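Local coordinates for flagellar biosynthesis protein FlaG (PDB 6JSX), which probably takes part in building the bacterial flagellum, although its precise role is not defined, at residues Val38-Lys41 / Lys47-Arg50; Arg13-Met18 / Ile25-Asn30. All coordinates share one frame; numbering follows the deposited sequence.

Interaction 1. Residues Val38-Lys41 / Lys47-Arg50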
ATOM      1  N   VAL A  38       2.645   8.199  -1.498  1.00 59.73           N
ATOM      2  CA  VAL A  38       1.991   7.715  -0.297  1.00 66.30           C
ATOM      3  C   VAL A  38       2.507   8.525   0.891  1.00 63.70           C
ATOM      4  O   VAL A  38       3.712   8.756   1.020  1.00 60.27           O
ATOM      5  CB  VAL A  38       2.223   6.195  -0.091  1.00 61.17           C
ATOM      6  CG1 VAL A  38       3.559   5.789  -0.635  1.00 66.02           C
ATOM      7  CG2 VAL A  38       2.113   5.815   1.383  1.00 52.15           C
ATOM      8  N   SER A  39       1.600   8.989   1.742  1.00 59.79           N
ATOM      9  CA  SER A  39       2.036   9.813   2.855  1.00 70.83           C
ATOM     10  C   SER A  39       1.262   9.552   4.136  1.00 60.31           C
ATOM     11  O   SER A  39       0.038   9.421   4.132  1.00 61.33           O
ATOM     12  CB  SER A  39       2.003  11.303   2.493  1.00 79.21           C
ATOM     13  OG  SER A  39       0.671  11.762   2.360  1.00 84.37           O
ATOM     14  N   VAL A  40       2.021   9.490   5.228  1.00 55.26           N
ATOM     15  CA  VAL A  40       1.502   9.298   6.572  1.00 59.55           C
ATOM     16  C   VAL A  40       2.090  10.392   7.470  1.00 60.48           C
ATOM     17  O   VAL A  40       3.177  10.892   7.200  1.00 61.57           O
ATOM     18  CB  VAL A  40       1.891   7.897   7.100  1.00 55.72           C
ATOM     19  CG1 VAL A  40       1.267   6.821   6.238  1.00 53.17           C
ATOM     20  CG2 VAL A  40       3.384   7.720   7.081  1.00 53.63           C
ATOM     21  N   LYS A  41       1.376  10.791   8.517  1.00 67.09           N
ATOM     22  CA  LYS A  41       1.940  11.758   9.467  1.00 71.90           C
ATOM     23  C   LYS A  41       2.616  11.027  10.621  1.00 70.40           C
ATOM     24  O   LYS A  41       2.091  10.027  11.123  1.00 77.14           O
ATOM     25  CB  LYS A  41       0.877  12.743   9.979  1.00 79.40           C
ATOM     26  CG  LYS A  41       0.367  13.720   8.910  1.00 92.97           C
ATOM     27  CD  LYS A  41      -0.471  14.845   9.516  1.00107.17           C
ATOM     28  CE  LYS A  41      -0.761  15.955   8.503  1.00112.69           C
ATOM     29  NZ  LYS A  41      -1.639  15.492   7.387  1.00112.07           N
ATOM     30  N   LYS A  47       4.289  15.413   7.929  1.00 82.93           N
ATOM     31  CA  LYS A  47       4.191  14.432   6.851  1.00 83.51           C
ATOM     32  C   LYS A  47       5.522  13.769   6.527  1.00 82.56           C
ATOM     33  O   LYS A  47       6.527  14.447   6.327  1.00 87.26           O
ATOM     34  CB  LYS A  47       3.610  15.054   5.576  1.00 86.95           C
ATOM     35  CG  LYS A  47       2.120  15.358   5.628  1.00 87.32           C
ATOM     36  CD  LYS A  47       1.645  15.815   4.263  1.00 92.82           C
ATOM     37  CE  LYS A  47       0.271  16.452   4.324  1.00 98.15           C
ATOM     38  NZ  LYS A  47      -0.229  16.749   2.948  1.00 98.18           N
ATOM     39  N   VAL A  48       5.517  12.440   6.495  1.00 76.11           N
ATOM     40  CA  VAL A  48       6.626  11.674   5.937  1.00 74.28           C
ATOM     41  C   VAL A  48       6.107  11.037   4.654  1.00 73.83           C
ATOM     42  O   VAL A  48       4.997  10.496   4.630  1.00 54.70           O
ATOM     43  CB  VAL A  48       7.196  10.629   6.947  1.00 74.99           C
ATOM     44  CG1 VAL A  48       6.085   9.869   7.617  1.00 79.86           C
ATOM     45  CG2 VAL A  48       8.154   9.662   6.271  1.00 58.05           C
ATOM     46  N   ILE A  49       6.873  11.161   3.572  1.00 78.77           N
ATOM     47  CA  ILE A  49       6.387  10.722   2.260  1.00 79.70           C
ATOM     48  C   ILE A  49       7.298   9.717   1.555  1.00 68.98           C
ATOM     49  O   ILE A  49       8.509   9.686   1.776  1.00 68.83           O
ATOM     50  CB  ILE A  49       6.117  11.912   1.290  1.00 79.26           C
ATOM     51  CG1 ILE A  49       7.422  12.433   0.695  1.00 74.14           C
ATOM     52  CG2 ILE A  49       5.310  13.020   1.967  1.00 58.90           C
ATOM     53  CD1 ILE A  49       7.510  12.259  -0.802  1.00 70.51           C
ATOM     54  N   ARG A  50       6.688   8.900   0.703  1.00 57.46           N
ATOM     55  CA  ARG A  50       7.408   7.979  -0.153  1.00 54.41           C
ATOM     56  C   ARG A  50       6.867   8.134  -1.559  1.00 54.31           C
ATOM     57  O   ARG A  50       5.662   8.060  -1.773  1.00 55.94           O
ATOM     58  CB  ARG A  50       7.221   6.539   0.317  1.00 52.42           C
ATOM     59  CG  ARG A  50       7.928   6.221   1.617  1.00 62.23           C
ATOM     60  CD  ARG A  50       9.389   6.650   1.597  1.00 55.93           C
ATOM     61  NE  ARG A  50      10.105   6.161   2.775  1.00 68.79           N
ATOM     62  CZ  ARG A  50      10.420   6.895   3.844  1.00 65.80           C
ATOM     63  NH1 ARG A  50      10.104   8.185   3.911  1.00 65.64           N
ATOM     64  NH2 ARG A  50      11.073   6.337   4.853  1.00 61.56           N
TER
HETATM   65  O   HOH W   1      -2.657  17.464   4.862  1.00 76.65           O
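The beta hairpin formed by strands 35-41 and 47-53 is closed here by two pairs of backbone hydrogen bonds, Val38 with Arg50 and Val40 with Val48. The segment axes run at 158° to each other, as expected of twisted antiparallel strands. In the first pair Val38 N donates to Arg50 O at 3.0 Å and Val38 O accepts from Arg50 N. The second repeats the pattern, with Val48 N to Val40 O at 2.9 Å. Ser39 and Ile49 lie between them as a non-hydrogen-bonded pair, CA to CA 4.5 Å, and Ser39 CB meets Ile49 CG2 on that face.

On the other face Val40 and Val48 run alongside each other in the same direction, with CG2 of Val40 3.5 Å from CG1 of Val48. Val40 also packs on Val40 of the second subunit. Arg50, bent at its second torsion (chi2 -50°), turns its guanidinium back so that NH1 donates to Ile49 O at 3.1 Å. Arg50 NH2 forms a salt bridge with Asp24 of the second subunit. At the exposed loop end, Lys41 NZ passes 3.7 Å from Lys47 CE, and both amines reach one water through weak bonds. Alternation of the pairs marks antiparallel strands, and the short loop joining them makes a beta hairpin, whose valine face here meets the partner subunit.

Interaction 2. Residues Arg13-Met18 / Ile25-Asn30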
ATOM      1  N   ARG A  13      -9.575   5.738  -5.142  1.00 59.70           N
ATOM      2  CA  ARG A  13     -10.104   4.462  -4.698  1.00 61.30           C
ATOM      3  C   ARG A  13      -9.356   3.970  -3.468  1.00 57.57           C
ATOM      4  O   ARG A  13      -9.966   3.550  -2.486  1.00 57.13           O
ATOM      5  CB  ARG A  13     -10.045   3.442  -5.835  1.00 71.17           C
ATOM      6  CG  ARG A  13     -10.870   3.856  -7.056  1.00 82.92           C
ATOM      7  CD  ARG A  13     -12.343   4.070  -6.710  1.00 94.98           C
ATOM      8  NE  ARG A  13     -13.009   4.912  -7.699  1.00110.64           N
ATOM      9  CZ  ARG A  13     -13.655   6.039  -7.416  1.00124.27           C
ATOM     10  NH1 ARG A  13     -14.223   6.739  -8.389  1.00132.37           N
ATOM     11  NH2 ARG A  13     -13.739   6.469  -6.163  1.00125.39           N
ATOM     12  N   LEU A  14      -8.033   4.044  -3.522  1.00 64.17           N
ATOM     13  CA  LEU A  14      -7.202   3.686  -2.378  1.00 63.52           C
ATOM     14  C   LEU A  14      -7.549   4.501  -1.140  1.00 64.31           C
ATOM     15  O   LEU A  14      -7.702   3.946  -0.052  1.00 59.09           O
ATOM     16  CB  LEU A  14      -5.715   3.820  -2.721  1.00 62.60           C
ATOM     17  CG  LEU A  14      -5.116   2.519  -3.271  1.00 68.60           C
ATOM     18  CD1 LEU A  14      -3.671   2.675  -3.702  1.00 62.09           C
ATOM     19  CD2 LEU A  14      -5.228   1.421  -2.220  1.00 74.88           C
ATOM     20  N   ASN A  15      -7.682   5.813  -1.312  1.00 64.19           N
ATOM     21  CA  ASN A  15      -8.005   6.696  -0.201  1.00 62.91           C
ATOM     22  C   ASN A  15      -9.381   6.393   0.395  1.00 62.73           C
ATOM     23  O   ASN A  15      -9.549   6.426   1.614  1.00 59.50           O
ATOM     24  CB  ASN A  15      -7.888   8.176  -0.602  1.00 63.31           C
ATOM     25  CG  ASN A  15      -6.430   8.648  -0.752  1.00 59.28           C
ATOM     26  OD1 ASN A  15      -5.532   8.209  -0.029  1.00 53.20           O
ATOM     27  ND2 ASN A  15      -6.206   9.553  -1.690  1.00 51.07           N
ATOM     28  N   GLU A  16     -10.357   6.087  -0.459  1.00 65.43           N
ATOM     29  CA  GLU A  16     -11.706   5.740   0.007  1.00 62.71           C
ATOM     30  C   GLU A  16     -11.678   4.500   0.870  1.00 55.98           C
ATOM     31  O   GLU A  16     -12.351   4.417   1.891  1.00 60.32           O
ATOM     32  CB  GLU A  16     -12.642   5.487  -1.167  1.00 65.94           C
ATOM     33  CG  GLU A  16     -13.200   6.732  -1.795  1.00 81.68           C
ATOM     34  CD  GLU A  16     -14.169   6.402  -2.894  1.00 95.77           C
ATOM     35  OE1 GLU A  16     -14.409   5.191  -3.107  1.00 96.41           O
ATOM     36  OE2 GLU A  16     -14.686   7.342  -3.541  1.00103.37           O
ATOM     37  N   GLU A  17     -10.894   3.531   0.422  1.00 53.80           N
ATOM     38  CA  GLU A  17     -10.682   2.287   1.128  1.00 59.71           C
ATOM     39  C   GLU A  17      -9.965   2.509   2.472  1.00 68.19           C
ATOM     40  O   GLU A  17     -10.305   1.883   3.480  1.00 66.34           O
ATOM     41  CB  GLU A  17      -9.879   1.361   0.218  1.00 61.28           C
ATOM     42  CG  GLU A  17     -10.202  -0.104   0.365  1.00 69.52           C
ATOM     43  CD  GLU A  17     -11.662  -0.362   0.545  1.00 71.15           C
ATOM     44  OE1 GLU A  17     -12.466   0.122  -0.279  1.00 75.11           O
ATOM     45  OE2 GLU A  17     -12.006  -1.052   1.523  1.00 78.93           O
ATOM     46  N   MET A  18      -8.987   3.418   2.477  1.00 70.36           N
ATOM     47  CA  MET A  18      -8.231   3.747   3.680  1.00 59.22           C
ATOM     48  C   MET A  18      -9.091   4.496   4.703  1.00 62.78           C
ATOM     49  O   MET A  18      -8.897   4.361   5.912  1.00 66.86           O
ATOM     50  CB  MET A  18      -6.976   4.554   3.317  1.00 52.77           C
ATOM     51  CG  MET A  18      -5.896   3.751   2.592  1.00 43.51           C
ATOM     52  SD  MET A  18      -5.289   2.420   3.619  1.00 42.15           S
ATOM     53  CE  MET A  18      -4.110   1.661   2.539  1.00 81.17           C
ATOM     54  N   ILE A  25      -3.440   6.866   6.003  1.00 72.14           N
ATOM     55  CA  ILE A  25      -2.512   6.663   4.893  1.00 54.73           C
ATOM     56  C   ILE A  25      -3.087   7.329   3.667  1.00 50.45           C
ATOM     57  O   ILE A  25      -4.230   7.074   3.308  1.00 56.25           O
ATOM     58  CB  ILE A  25      -2.288   5.174   4.577  1.00 51.14           C
ATOM     59  CG1 ILE A  25      -1.866   4.414   5.847  1.00 45.99           C
ATOM     60  CG2 ILE A  25      -1.274   5.031   3.452  1.00 43.65           C
ATOM     61  CD1 ILE A  25      -1.256   3.051   5.622  1.00 42.32           C
ATOM     62  N   ASN A  26      -2.306   8.194   3.028  1.00 54.86           N
ATOM     63  CA  ASN A  26      -2.808   8.941   1.877  1.00 62.04           C
ATOM     64  C   ASN A  26      -2.097   8.666   0.551  1.00 58.14           C
ATOM     65  O   ASN A  26      -0.882   8.508   0.495  1.00 51.03           O
ATOM     66  CB  ASN A  26      -2.812  10.445   2.162  1.00 70.01           C
ATOM     67  CG  ASN A  26      -3.552  11.229   1.098  1.00 78.59           C
ATOM     68  OD1 ASN A  26      -2.937  11.893   0.260  1.00 73.13           O
ATOM     69  ND2 ASN A  26      -4.885  11.136   1.108  1.00 84.24           N
ATOM     70  N   PHE A  27      -2.869   8.625  -0.524  1.00 59.87           N
ATOM     71  CA  PHE A  27      -2.309   8.405  -1.846  1.00 54.21           C
ATOM     72  C   PHE A  27      -2.681   9.572  -2.723  1.00 56.11           C
ATOM     73  O   PHE A  27      -3.718  10.203  -2.522  1.00 57.82           O
ATOM     74  CB  PHE A  27      -2.847   7.100  -2.446  1.00 51.46           C
ATOM     75  CG  PHE A  27      -2.419   5.870  -1.686  1.00 57.99           C
ATOM     76  CD1 PHE A  27      -3.161   5.418  -0.590  1.00 56.87           C
ATOM     77  CD2 PHE A  27      -1.258   5.177  -2.047  1.00 52.95           C
ATOM     78  CE1 PHE A  27      -2.762   4.292   0.132  1.00 54.49           C
ATOM     79  CE2 PHE A  27      -0.852   4.043  -1.329  1.00 49.79           C
ATOM     80  CZ  PHE A  27      -1.612   3.600  -0.234  1.00 51.53           C
ATOM     81  N   SER A  28      -1.819   9.873  -3.686  1.00 61.26           N
ATOM     82  CA  SER A  28      -2.133  10.867  -4.707  1.00 67.83           C
ATOM     83  C   SER A  28      -1.153  10.757  -5.850  1.00 62.81           C
ATOM     84  O   SER A  28      -0.049  10.240  -5.677  1.00 58.07           O
ATOM     85  CB  SER A  28      -2.050  12.268  -4.135  1.00 54.82           C
ATOM     86  OG  SER A  28      -0.775  12.438  -3.588  1.00 54.98           O
ATOM     87  N   TYR A  29      -1.559  11.242  -7.018  1.00 59.06           N
ATOM     88  CA  TYR A  29      -0.615  11.399  -8.107  1.00 60.82           C
ATOM     89  C   TYR A  29      -0.002  12.790  -8.054  1.00 64.14           C
ATOM     90  O   TYR A  29      -0.721  13.791  -8.081  1.00 70.72           O
ATOM     91  CB  TYR A  29      -1.287  11.195  -9.459  1.00 57.36           C
ATOM     92  CG  TYR A  29      -0.323  11.276 -10.632  1.00 69.18           C
ATOM     93  CD1 TYR A  29       0.527  10.216 -10.925  1.00 73.00           C
ATOM     94  CD2 TYR A  29      -0.261  12.407 -11.444  1.00 63.23           C
ATOM     95  CE1 TYR A  29       1.411  10.271 -11.982  1.00 60.61           C
ATOM     96  CE2 TYR A  29       0.613  12.467 -12.518  1.00 67.07           C
ATOM     97  CZ  TYR A  29       1.448  11.392 -12.787  1.00 69.97           C
ATOM     98  OH  TYR A  29       2.329  11.434 -13.857  1.00 70.16           O
ATOM     99  N   ASN A  30       1.321  12.861  -7.968  1.00 59.53           N
ATOM    100  CA  ASN A  30       1.995  14.137  -8.159  1.00 64.40           C
ATOM    101  C   ASN A  30       2.375  14.323  -9.632  1.00 68.43           C
ATOM    102  O   ASN A  30       3.097  13.499 -10.211  1.00 64.33           O
ATOM    103  CB  ASN A  30       3.226  14.238  -7.261  1.00 64.25           C
ATOM    104  CG  ASN A  30       3.748  15.650  -7.145  1.00 76.24           C
ATOM    105  OD1 ASN A  30       3.868  16.361  -8.146  1.00 72.56           O
ATOM    106  ND2 ASN A  30       4.055  16.071  -5.919  1.00 65.94           N
TER
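Asn15 and Phe27 carry the polar part of a helix-on-sheet contact, in which helix 4-21 lies against strand 26-30 with the segment axes 7.6 Å apart at their closest. The Asn15 amide bonds to both backbone groups of one residue: OD1 accepts from Phe27 N at 2.7 Å, and ND2 donates to Phe27 O at 2.7 Å. The first bond lies in the amide carbonyl plane, on a lone pair; in the second the donor is tilted 25° from the plane of the Phe27 carbonyl. Two bonds at different atoms fix the rotation of the amide. Strand 35-41 bonds to Asn26 and Ser28 instead, so Asn15 uses the edge of strand 26-30 turned away from that neighbour.

The tightly packed part is apolar. Leu14 puts two carbons on the same face of the Phe27 ring: CD1 over the centre as a CH-pi contact, 3.8 Å from the centroid, and CB over the rim, 3.7 Å from Phe27 CD1. Met18, its chain bent at the second torsion (chi2 -62°), brings CE instead to the ring edge, 3.8 Å from Phe27 CE1. Its SD lies 4.2 Å from Ile25 CB, extending the contact into the loop.

On the loose side Glu16 is exposed and turned from the strand. Arg13, paired with it NH2 to OE2 at 2.9 Å, also packs on Val67 of the second subunit. Toward Asn30 the strand leaves this part of the helix, though Tyr29 still touches Lys4, Leu7 and Glu8 earlier in the same helix. Leu14 also packs on Met64 of the second subunit. The result is a helix laid antiparallel (169°) along the outer strand of a three-stranded sheet, Leu14 and Met18 on Phe27 and the Asn15 amide bonded to the strand's outer edge.

Overall arrangement
Interaction 2 is the more buried contact, its centre about 6 Å from that of the chain; interaction 1 is a surface contact, its centre about 11 Å out. They share one antiparallel sheet of order 26-30, 35-41, 47-53, and meet where Ser39 N approaches Asn26 O at 2.8 Å, a probable hydrogen bond, and where Val38 CB packs on Phe27 CE2. Their chemistry follows from place: interaction 1 joins two strands mainly through main-chain bonds, whereas interaction 2 joins helix to strand through apolar side chains round one aromatic ring and an amide that bonds to the strand backbone. Both touch the second subunit: interaction 1 through Val40 and Arg50, interaction 2 through Leu14 and Ile25.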